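Local coordinates for protein putative ABC transporter subunit, substrate-binding component (Rhodopseudomonas palustris, PDB 4EVQ) that binds 4-hydroxybenzoate as the solute-binding component of an ABC transporter and probably serves in the uptake of lignin-derived aromatic compounds, at residues G297-A302 and A322-A327. Sequence-based numbering, arbitrary orientation.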
ATOM      1  N   GLY A 297      -5.292   0.749  12.586  1.00 10.26           N
ATOM      2  CA  GLY A 297      -5.558   0.851  14.024  1.00 10.62           C
ATOM      3  C   GLY A 297      -6.482   1.999  14.319  1.00 10.81           C
ATOM      4  O   GLY A 297      -7.459   1.804  15.064  1.00 12.41           O
ATOM      5  N   GLN A 298      -6.263   3.176  13.752  1.00 11.51           N
ATOM      6  CA  GLN A 298      -7.194   4.281  13.998  1.00 12.57           C
ATOM      7  C   GLN A 298      -8.602   4.003  13.488  1.00 12.22           C
ATOM      8  O   GLN A 298      -9.619   4.394  14.130  1.00 13.04           O
ATOM      9  CB  GLN A 298      -6.677   5.559  13.352  1.00 13.38           C
ATOM     10  CG  GLN A 298      -5.297   5.996  13.789  1.00 14.16           C
ATOM     11  CD  GLN A 298      -5.138   7.498  13.636  1.00 15.27           C
ATOM     12  OE1 GLN A 298      -5.610   8.283  14.474  1.00 17.74           O
ATOM     13  NE2 GLN A 298      -4.460   7.915  12.590  1.00 15.37           N
ATOM     14  N   LEU A 299      -8.728   3.376  12.334  1.00 11.34           N
ATOM     15  CA  LEU A 299     -10.030   3.090  11.773  1.00 10.84           C
ATOM     16  C   LEU A 299     -10.761   2.072  12.649  1.00 11.99           C
ATOM     17  O   LEU A 299     -11.967   2.231  12.948  1.00 13.66           O
ATOM     18  CB  LEU A 299      -9.852   2.560  10.354  1.00 11.75           C
ATOM     19  CG  LEU A 299     -11.140   2.330   9.577  1.00 12.54           C
ATOM     20  CD1 LEU A 299     -11.936   3.635   9.400  1.00 13.43           C
ATOM     21  CD2 LEU A 299     -10.873   1.658   8.233  1.00 13.51           C
ATOM     22  N   LEU A 300     -10.078   1.009  13.064  1.00 11.50           N
ATOM     23  CA  LEU A 300     -10.680   0.044  13.956  1.00 12.09           C
ATOM     24  C   LEU A 300     -11.056   0.690  15.247  1.00 13.51           C
ATOM     25  O   LEU A 300     -12.154   0.391  15.777  1.00 14.43           O
ATOM     26  CB  LEU A 300      -9.714  -1.125  14.177  1.00 13.27           C
ATOM     27  CG  LEU A 300     -10.282  -2.261  15.052  1.00 15.20           C
ATOM     28  CD1 LEU A 300     -11.597  -2.781  14.494  1.00 16.34           C
ATOM     29  CD2 LEU A 300      -9.274  -3.390  15.169  1.00 15.92           C
ATOM     30  N   ASP A 301     -10.233   1.548  15.818  1.00 13.91           N
ATOM     31  CA  ASP A 301     -10.575   2.231  17.059  1.00 15.76           C
ATOM     32  C   ASP A 301     -11.872   3.002  16.899  1.00 15.69           C
ATOM     33  O   ASP A 301     -12.716   2.985  17.809  1.00 15.57           O
ATOM     34  CB  ASP A 301      -9.412   3.194  17.416  1.00 17.00           C
ATOM     35  CG  ASP A 301      -9.331   3.551  18.905  1.00 22.22           C
ATOM     36  OD1 ASP A 301      -9.971   2.928  19.738  1.00 23.55           O
ATOM     37  OD2 ASP A 301      -8.515   4.443  19.216  1.00 24.78           O
ATOM     38  N   ALA A 302     -12.064   3.675  15.780  1.00 16.64           N
ATOM     39  CA  ALA A 302     -13.273   4.440  15.539  1.00 17.05           C
ATOM     40  C   ALA A 302     -14.483   3.515  15.560  1.00 16.65           C
ATOM     41  O   ALA A 302     -15.555   3.853  16.143  1.00 17.70           O
ATOM     42  CB  ALA A 302     -13.186   5.178  14.226  1.00 18.01           C
ATOM     43  N   ALA A 322     -17.113   3.283   8.116  1.00 14.49           N
ATOM     44  CA  ALA A 322     -17.352   3.908   6.830  1.00 16.21           C
ATOM     45  C   ALA A 322     -17.406   5.420   6.907  1.00 17.61           C
ATOM     46  O   ALA A 322     -16.948   6.118   5.981  1.00 19.24           O
ATOM     47  CB  ALA A 322     -18.641   3.353   6.220  1.00 16.29           C
ATOM     48  N   ALA A 323     -17.921   5.924   8.018  1.00 18.01           N
ATOM     49  CA  ALA A 323     -18.093   7.353   8.248  1.00 19.49           C
ATOM     50  C   ALA A 323     -16.905   7.982   8.958  1.00 20.36           C
ATOM     51  O   ALA A 323     -16.900   9.183   9.230  1.00 21.96           O
ATOM     52  CB  ALA A 323     -19.362   7.562   9.058  1.00 20.58           C
ATOM     53  N   ALA A 324     -15.882   7.196   9.244  1.00 20.46           N
ATOM     54  CA  ALA A 324     -14.801   7.706  10.061  1.00 21.67           C
ATOM     55  C   ALA A 324     -13.957   8.762   9.352  1.00 23.43           C
ATOM     56  O   ALA A 324     -13.753   8.741   8.126  1.00 24.23           O
ATOM     57  CB  ALA A 324     -13.928   6.574  10.559  1.00 22.62           C
ATOM     58  N   SER A 325     -13.465   9.698  10.137  1.00 25.25           N
ATOM     59  CA  SER A 325     -12.391  10.547   9.663  1.00 27.20           C
ATOM     60  C   SER A 325     -11.557  10.956  10.880  1.00 26.65           C
ATOM     61  O   SER A 325     -12.043  11.139  12.006  1.00 28.21           O
ATOM     62  CB  SER A 325     -12.909  11.726   8.858  1.00 30.89           C
ATOM     63  OG  SER A 325     -13.685  12.507   9.708  1.00 32.41           O
ATOM     64  N   PHE A 326     -10.270  11.021  10.638  1.00 24.90           N
ATOM     65  CA  PHE A 326      -9.307  11.243  11.697  1.00 22.79           C
ATOM     66  C   PHE A 326      -8.056  11.756  11.019  1.00 22.66           C
ATOM     67  O   PHE A 326      -7.901  11.720   9.783  1.00 21.47           O
ATOM     68  CB  PHE A 326      -9.025   9.959  12.515  1.00 21.30           C
ATOM     69  CG  PHE A 326      -8.733   8.743  11.675  1.00 18.70           C
ATOM     70  CD1 PHE A 326      -7.499   8.550  11.105  1.00 17.85           C
ATOM     71  CD2 PHE A 326      -9.725   7.802  11.445  1.00 18.75           C
ATOM     72  CE1 PHE A 326      -7.248   7.405  10.315  1.00 17.14           C
ATOM     73  CE2 PHE A 326      -9.491   6.700  10.662  1.00 18.00           C
ATOM     74  CZ  PHE A 326      -8.238   6.492  10.103  1.00 17.66           C
ATOM     75  N   ALA A 327      -7.165  12.277  11.830  1.00 21.35           N
ATOM     76  CA  ALA A 327      -5.890  12.710  11.305  1.00 20.33           C
ATOM     77  C   ALA A 327      -4.961  11.507  11.186  1.00 17.46           C
ATOM     78  O   ALA A 327      -4.721  10.748  12.140  1.00 19.09           O
ATOM     79  CB  ALA A 327      -5.311  13.729  12.179  1.00 21.64           C
TER
HETATM   80  O   HOH W   1      -4.836  10.704  15.088  1.00 38.04           O
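One face of the Phe-326 ring is covered by the side chain of Gln-298. CB of Gln-298 sits 3.7 Å from the centroid of the Phe-326 ring, nearly above it and displaced slightly toward the rim, a CH-pi contact. Farther along the same side chain, NE2 of Gln-298 comes to 3.4 Å from CD1 of Phe-326, with the amide plane turned 46° from the ring. CB of Phe-326 points toward the helix, and CG, set between backbone N and carbonyl carbon (chi1 49°), places the ring against Gln-298. The extended Gln-298 chain carries its amide past the ring to the strand backbone, where NE2 donates to O of Ala-327 at 2.9 Å. That hydrogen bond is fairly straight (159° at the hydrogen), and its acceptor lies close to the amide plane. A water within hydrogen-bonding reach of both OE1 of Gln-298 and O of Ala-327 could donate to either, while Asp-295 accepts a second bond from NE2, which helps fix the amide's rotation. With an alanine at Gln-298, the carbonyl of Ala-327 would probably lose its direct donor from the helix, and Asp-295 a partner. Beside this polar grip, CD1 of Leu-299 packs 3.7 Å from CB of Ala-324 and 4.1 Å from CE2 of Phe-326; CB of Ala-302 meets the same Ala-324 methyl at 4.0 Å. The contact joins helix 288-306 to the hairpin of strands 325-328 and 331-334, where Phe-326 pairs through its backbone with Phe-333 and their rings are nearly parallel. Leu-299 also touches Phe-129 of edge strand 128-130 in the six-stranded sheet.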